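Side-chain contact in Dps family protein (Staphylococcus aureus subsp. aureus, PDB 2D5K), which probably stores iron and protects DNA against oxidative stress as a twelve-subunit ferritin-like shell, and is linked to compaction of the staphylococcal nucleoid: residues His27-Tyr32 with Glu97-Asp102. Numbering follows the deposited sequence.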
ATOM      1  N   HIS B  27     -15.719  25.345   4.074  1.00 14.85           N
ATOM      2  CA  HIS B  27     -16.758  24.320   4.072  1.00 15.03           C
ATOM      3  C   HIS B  27     -17.977  24.929   3.393  1.00 14.40           C
ATOM      4  O   HIS B  27     -18.645  24.283   2.589  1.00 14.48           O
ATOM      5  CB  HIS B  27     -17.135  23.898   5.495  1.00 15.57           C
ATOM      6  CG  HIS B  27     -16.317  22.762   6.021  1.00 16.48           C
ATOM      7  ND1 HIS B  27     -15.011  22.912   6.435  1.00 19.45           N
ATOM      8  CD2 HIS B  27     -16.614  21.449   6.176  1.00 18.65           C
ATOM      9  CE1 HIS B  27     -14.539  21.739   6.824  1.00 19.09           C
ATOM     10  NE2 HIS B  27     -15.492  20.836   6.677  1.00 18.64           N
ATOM     11  N   ASN B  28     -18.255  26.185   3.729  1.00 14.25           N
ATOM     12  CA  ASN B  28     -19.384  26.905   3.151  1.00 13.88           C
ATOM     13  C   ASN B  28     -19.255  26.922   1.628  1.00 14.63           C
ATOM     14  O   ASN B  28     -20.198  26.579   0.912  1.00 14.50           O
ATOM     15  CB  ASN B  28     -19.416  28.334   3.706  1.00 15.94           C
ATOM     16  CG  ASN B  28     -20.559  29.161   3.146  1.00 17.62           C
ATOM     17  OD1 ASN B  28     -20.643  29.385   1.939  1.00 17.85           O
ATOM     18  ND2 ASN B  28     -21.446  29.625   4.027  1.00 20.21           N
ATOM     19  N   PHE B  29     -18.083  27.307   1.129  1.00 14.53           N
ATOM     20  CA  PHE B  29     -17.874  27.358  -0.316  1.00 14.87           C
ATOM     21  C   PHE B  29     -17.950  25.953  -0.914  1.00 14.63           C
ATOM     22  O   PHE B  29     -18.478  25.761  -2.005  1.00 14.83           O
ATOM     23  CB  PHE B  29     -16.527  28.020  -0.638  1.00 15.16           C
ATOM     24  CG  PHE B  29     -16.489  29.506  -0.346  1.00 16.36           C
ATOM     25  CD1 PHE B  29     -17.617  30.168   0.143  1.00 16.72           C
ATOM     26  CD2 PHE B  29     -15.325  30.239  -0.561  1.00 18.11           C
ATOM     27  CE1 PHE B  29     -17.584  31.538   0.414  1.00 17.51           C
ATOM     28  CE2 PHE B  29     -15.283  31.610  -0.294  1.00 18.72           C
ATOM     29  CZ  PHE B  29     -16.418  32.259   0.195  1.00 17.67           C
ATOM     30  N   HIS B  30     -17.421  24.980  -0.180  1.00 13.93           N
ATOM     31  CA  HIS B  30     -17.427  23.576  -0.584  1.00 14.52           C
ATOM     32  C   HIS B  30     -18.873  23.101  -0.782  1.00 14.70           C
ATOM     33  O   HIS B  30     -19.172  22.355  -1.714  1.00 14.64           O
ATOM     34  CB  HIS B  30     -16.716  22.768   0.517  1.00 15.33           C
ATOM     35  CG  HIS B  30     -16.886  21.280   0.428  1.00 16.01           C
ATOM     36  ND1 HIS B  30     -16.294  20.512  -0.552  1.00 16.36           N
ATOM     37  CD2 HIS B  30     -17.496  20.409   1.269  1.00 17.19           C
ATOM     38  CE1 HIS B  30     -16.525  19.234  -0.308  1.00 16.06           C
ATOM     39  NE2 HIS B  30     -17.252  19.144   0.790  1.00 17.27           N
ATOM     40  N   TRP B  31     -19.773  23.558   0.085  1.00 13.31           N
ATOM     41  CA  TRP B  31     -21.173  23.153   0.014  1.00 13.93           C
ATOM     42  C   TRP B  31     -22.027  23.955  -0.956  1.00 15.73           C
ATOM     43  O   TRP B  31     -22.856  23.396  -1.675  1.00 16.03           O
ATOM     44  CB  TRP B  31     -21.832  23.254   1.399  1.00 13.70           C
ATOM     45  CG  TRP B  31     -21.205  22.390   2.454  1.00 14.56           C
ATOM     46  CD1 TRP B  31     -20.660  21.150   2.283  1.00 14.67           C
ATOM     47  CD2 TRP B  31     -21.088  22.691   3.851  1.00 15.16           C
ATOM     48  NE1 TRP B  31     -20.206  20.661   3.487  1.00 15.74           N
ATOM     49  CE2 TRP B  31     -20.458  21.586   4.466  1.00 14.43           C
ATOM     50  CE3 TRP B  31     -21.455  23.788   4.643  1.00 15.83           C
ATOM     51  CZ2 TRP B  31     -20.184  21.544   5.839  1.00 16.93           C
ATOM     52  CZ3 TRP B  31     -21.183  23.748   6.013  1.00 17.17           C
ATOM     53  CH2 TRP B  31     -20.552  22.631   6.593  1.00 16.59           C
ATOM     54  N   TYR B  32     -21.825  25.267  -0.965  1.00 16.11           N
ATOM     55  CA  TYR B  32     -22.633  26.162  -1.784  1.00 15.52           C
ATOM     56  C   TYR B  32     -22.171  26.498  -3.195  1.00 17.18           C
ATOM     57  O   TYR B  32     -22.896  27.172  -3.930  1.00 16.37           O
ATOM     58  CB  TYR B  32     -22.862  27.460  -1.005  1.00 16.23           C
ATOM     59  CG  TYR B  32     -23.784  27.300   0.185  1.00 17.15           C
ATOM     60  CD1 TYR B  32     -25.155  27.114   0.007  1.00 17.76           C
ATOM     61  CD2 TYR B  32     -23.289  27.339   1.491  1.00 17.65           C
ATOM     62  CE1 TYR B  32     -26.014  26.977   1.096  1.00 17.28           C
ATOM     63  CE2 TYR B  32     -24.141  27.201   2.589  1.00 18.50           C
ATOM     64  CZ  TYR B  32     -25.505  27.023   2.381  1.00 19.11           C
ATOM     65  OH  TYR B  32     -26.359  26.907   3.455  1.00 18.35           O
ATOM     66  N   GLU B  97     -12.674  34.722  -5.886  1.00 16.04           N
ATOM     67  CA  GLU B  97     -12.186  36.089  -5.754  1.00 17.30           C
ATOM     68  C   GLU B  97     -11.950  36.421  -4.282  1.00 16.05           C
ATOM     69  O   GLU B  97     -10.920  36.992  -3.930  1.00 16.07           O
ATOM     70  CB  GLU B  97     -13.187  37.092  -6.342  1.00 18.71           C
ATOM     71  CG  GLU B  97     -13.371  36.992  -7.844  1.00 24.91           C
ATOM     72  CD  GLU B  97     -14.323  38.047  -8.387  1.00 29.17           C
ATOM     73  OE1 GLU B  97     -15.410  38.226  -7.799  1.00 30.91           O
ATOM     74  OE2 GLU B  97     -13.987  38.689  -9.407  1.00 32.67           O
ATOM     75  N   GLU B  98     -12.898  36.063  -3.419  1.00 15.76           N
ATOM     76  CA  GLU B  98     -12.740  36.361  -2.003  1.00 16.76           C
ATOM     77  C   GLU B  98     -11.597  35.576  -1.377  1.00 15.56           C
ATOM     78  O   GLU B  98     -10.847  36.113  -0.566  1.00 14.42           O
ATOM     79  CB  GLU B  98     -14.027  36.088  -1.221  1.00 18.50           C
ATOM     80  CG  GLU B  98     -13.895  36.502   0.244  1.00 24.76           C
ATOM     81  CD  GLU B  98     -15.223  36.718   0.929  1.00 27.96           C
ATOM     82  OE1 GLU B  98     -16.028  37.528   0.423  1.00 32.33           O
ATOM     83  OE2 GLU B  98     -15.458  36.089   1.979  1.00 28.98           O
ATOM     84  N   LEU B  99     -11.461  34.305  -1.741  1.00 15.66           N
ATOM     85  CA  LEU B  99     -10.367  33.515  -1.189  1.00 15.96           C
ATOM     86  C   LEU B  99      -9.046  34.131  -1.636  1.00 15.29           C
ATOM     87  O   LEU B  99      -8.085  34.187  -0.867  1.00 16.86           O
ATOM     88  CB  LEU B  99     -10.454  32.062  -1.662  1.00 18.06           C
ATOM     89  CG  LEU B  99     -11.585  31.233  -1.051  1.00 20.04           C
ATOM     90  CD1 LEU B  99     -11.559  29.834  -1.648  1.00 21.77           C
ATOM     91  CD2 LEU B  99     -11.420  31.170   0.467  1.00 20.68           C
ATOM     92  N   SER B 100      -8.993  34.604  -2.876  1.00 15.94           N
ATOM     93  CA  SER B 100      -7.765  35.214  -3.364  1.00 15.78           C
ATOM     94  C   SER B 100      -7.433  36.443  -2.526  1.00 16.62           C
ATOM     95  O   SER B 100      -6.283  36.639  -2.131  1.00 15.81           O
ATOM     96  CB  SER B 100      -7.889  35.612  -4.836  1.00 16.58           C
ATOM     97  OG  SER B 100      -6.687  36.225  -5.276  1.00 17.91           O
ATOM     98  N   GLN B 101      -8.438  37.272  -2.250  1.00 15.45           N
ATOM     99  CA  GLN B 101      -8.202  38.457  -1.438  1.00 15.27           C
ATOM    100  C   GLN B 101      -7.763  38.041  -0.034  1.00 16.03           C
ATOM    101  O   GLN B 101      -6.885  38.669   0.552  1.00 15.99           O
ATOM    102  CB  GLN B 101      -9.454  39.330  -1.352  1.00 18.33           C
ATOM    103  CG  GLN B 101      -9.206  40.664  -0.643  1.00 20.18           C
ATOM    104  CD  GLN B 101      -8.176  41.526  -1.358  1.00 24.07           C
ATOM    105  OE1 GLN B 101      -8.355  41.889  -2.521  1.00 26.11           O
ATOM    106  NE2 GLN B 101      -7.089  41.857  -0.664  1.00 21.58           N
ATOM    107  N   ASP B 102      -8.371  36.988   0.508  1.00 15.25           N
ATOM    108  CA  ASP B 102      -7.984  36.516   1.836  1.00 16.17           C
ATOM    109  C   ASP B 102      -6.526  36.068   1.821  1.00 15.58           C
ATOM    110  O   ASP B 102      -5.749  36.409   2.715  1.00 15.63           O
ATOM    111  CB  ASP B 102      -8.849  35.333   2.291  1.00 15.38           C
ATOM    112  CG  ASP B 102     -10.231  35.756   2.756  1.00 18.42           C
ATOM    113  OD1 ASP B 102     -10.379  36.904   3.229  1.00 19.22           O
ATOM    114  OD2 ASP B 102     -11.167  34.934   2.666  1.00 18.57           O
TER
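A small apolar contact between two helices of the ferritin-like four-helix bundle, it rests on Phe29 of helix 5-32 meeting Leu99 of helix 92-120, with the carboxylate of Glu98 at the border. The backbones stay well apart, 9.7 Å between Phe29 CA and Leu99 CA, and the side chains reach across from opposite sides to overlap side by side. Phe29 offers an edge of its ring rather than a face: CE2 lies 3.8 Å from Leu99 CG, which sits in the ring plane. Both methyls meet that edge: Leu99 CD1, nearly in the ring plane, is 3.9 Å from Phe29 CD2, and Leu99 CD2, off it to one side, 4.0 Å from Phe29 CE2. Leu99 CG stands anti to its own carbonyl carbon (chi1 -72°), and the extended second torsion (chi2 178°) places CD1 anti to CA. Further along the same ring, Glu98 OE2 comes near the plane at the edge, 4.3 Å from Phe29 CZ, a loose approach with no hydrogen bond. The carboxylate has stronger partners: OE2 forms a salt bridge with Lys25, one turn before Phe29 on the same helix, and OE1 a hydrogen bond with Tyr90. Lys25 also bridges to Asp102, so two acids one turn apart on helix 92-120 share one lysine of helix 5-32. Phe45 of helix 38-65 and Phe143 of helix 123-147 pack on Leu99, which thus meets all three other long helices of the bundle, while Met95 and Ala86 touch Phe29. Between these segments the join is therefore purely van der Waals, an aromatic edge set against the branched end of a leucine, whereas directional polar links between the two helices come from Lys25 beside it, whose charge is probably well balanced by the two carboxylates.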